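Local atomic coordinates of flagellar basal body rod modification protein (Helicobacter pylori 26695, PDB entry 4ZZF), a protein that is probably required for formation of the flagellar hook, for which it may serve as a scaffolding protein. Residues A[104-107]-A[108-112]. Numbering follows the deposited sequence.
Sequences LQTR and IGRGE
Arg110 NH1 donates to Thr106 OG1 at 2.9 Å, with an N-H...O angle of 142°. The hydroxyl lies at the edge of the guanidinium, almost exactly in its plane. The contact spans the turn that follows strand 104-107, which pairs antiparallel with strand 86-94 in the FlgD Ig-like part of the protein. The chain turns a corner at Gly111 and goes on toward strand 115-119. Thr106 OG1 also bonds to Phe30 O, so the hydroxyl has two partners, Arg110 NH1 and Phe30 O. Arg110 reaches it because its chain bends at chi3 (-65°).

Arg107 takes a different path. Its chain runs extended from CG to NE, and NH1 makes a weak bond to Ile108 O at 3.1 Å. Arg110 forms salt bridges to Glu11 and Asp32, and Arg107 NH2 also pairs with Glu11, so one carboxylate serves both arginines and probably offsets their like charges. Water 1 closes the turn by donating to Arg107 O at 2.8 Å and to Arg110 O at 2.7 Å.

The first side-chain bond of Ile108 points away from strand 104-107, and the side chain touches Phe27 and Leu29 of strand 25-31 and Ile90 of strand 86-94. The two arginine stems touch, with Arg110 CD 3.8 Å from Arg107 CG. Arg110 CB sits over one face of the Arg107 guanidinium.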
loop_
_atom_site.group_PDB
_atom_site.type_symbol
_atom_site.label_atom_id
_atom_site.label_comp_id
_atom_site.label_asym_id
_atom_site.label_seq_id
_atom_site.Cartn_x
_atom_site.Cartn_y
_atom_site.Cartn_z
ATOM N N LEU A 104 -12.744 3.044 25.512
ATOM C CA LEU A 104 -12.577 3.191 24.067
ATOM C C LEU A 104 -13.879 3.715 23.461
ATOM O O LEU A 104 -14.960 3.519 24.019
ATOM C CB LEU A 104 -12.210 1.873 23.410
ATOM C CG LEU A 104 -10.901 1.201 23.836
ATOM C CD1 LEU A 104 -10.669 -0.078 23.009
ATOM C CD2 LEU A 104 -9.741 2.181 23.676
ATOM N N GLN A 105 -13.785 4.381 22.319
ATOM C CA GLN A 105 -14.986 4.884 21.667
ATOM C C GLN A 105 -15.112 4.415 20.240
ATOM O O GLN A 105 -14.120 4.134 19.574
ATOM C CB GLN A 105 -15.002 6.402 21.693
ATOM C CG GLN A 105 -14.754 6.943 23.079
ATOM C CD GLN A 105 -15.281 8.336 23.237
ATOM O OE1 GLN A 105 -14.851 9.258 22.539
ATOM N NE2 GLN A 105 -16.241 8.504 24.142
ATOM N N THR A 106 -16.350 4.342 19.775
ATOM C CA THR A 106 -16.616 4.197 18.356
ATOM C C THR A 106 -17.962 4.839 18.037
ATOM O O THR A 106 -18.629 5.373 18.922
ATOM C CB THR A 106 -16.589 2.716 17.916
ATOM O OG1 THR A 106 -16.592 2.649 16.482
ATOM C CG2 THR A 106 -17.777 1.958 18.477
ATOM N N ARG A 107 -18.340 4.817 16.766
ATOM C CA ARG A 107 -19.500 5.571 16.309
ATOM C C ARG A 107 -19.797 5.121 14.905
ATOM O O ARG A 107 -18.931 4.537 14.240
ATOM C CB ARG A 107 -19.234 7.082 16.321
ATOM C CG ARG A 107 -18.059 7.471 15.418
ATOM C CD ARG A 107 -18.108 8.927 14.998
ATOM N NE ARG A 107 -16.933 9.342 14.231
ATOM C CZ ARG A 107 -16.930 9.581 12.920
ATOM N NH1 ARG A 107 -18.040 9.433 12.207
ATOM N NH2 ARG A 107 -15.810 9.964 12.316
ATOM N N ILE A 108 -21.017 5.387 14.463
ATOM C CA ILE A 108 -21.382 5.202 13.071
ATOM C C ILE A 108 -20.471 6.023 12.150
ATOM O O ILE A 108 -20.145 7.172 12.453
ATOM C CB ILE A 108 -22.849 5.607 12.847
ATOM C CG1 ILE A 108 -23.770 4.501 13.348
ATOM C CG2 ILE A 108 -23.142 5.876 11.370
ATOM C CD1 ILE A 108 -25.203 4.694 12.895
ATOM N N GLY A 109 -20.060 5.451 11.023
ATOM C CA GLY A 109 -19.319 6.227 10.033
ATOM C C GLY A 109 -17.807 6.206 10.202
ATOM O O GLY A 109 -17.107 7.097 9.724
ATOM N N ARG A 110 -17.298 5.187 10.891
ATOM C CA ARG A 110 -15.862 4.948 10.946
ATOM C C ARG A 110 -15.620 3.451 10.979
ATOM O O ARG A 110 -16.479 2.687 11.397
ATOM C CB ARG A 110 -15.228 5.622 12.172
ATOM C CG ARG A 110 -15.696 5.033 13.521
ATOM C CD ARG A 110 -14.853 5.547 14.692
ATOM N NE ARG A 110 -13.459 5.115 14.612
ATOM C CZ ARG A 110 -13.020 3.939 15.060
ATOM N NH1 ARG A 110 -13.869 3.078 15.605
ATOM N NH2 ARG A 110 -11.744 3.608 14.946
ATOM N N GLY A 111 -14.447 3.027 10.540
ATOM C CA GLY A 111 -14.111 1.622 10.607
ATOM C C GLY A 111 -13.200 1.214 9.481
ATOM O O GLY A 111 -12.794 2.038 8.643
ATOM N N GLU A 112 -12.879 -0.072 9.456
ATOM C CA GLU A 112 -11.999 -0.579 8.430
ATOM C C GLU A 112 -12.635 -0.449 7.059
ATOM O O GLU A 112 -13.818 -0.734 6.881
ATOM C CB GLU A 112 -11.635 -2.029 8.698
ATOM C CG GLU A 112 -10.578 -2.544 7.737
ATOM C CD GLU A 112 -10.097 -3.947 8.084
ATOM O OE1 GLU A 112 -10.921 -4.771 8.543
ATOM O OE2 GLU A 112 -8.893 -4.212 7.890
HETATM O O HOH W 1 -18.499 2.060 13.113
#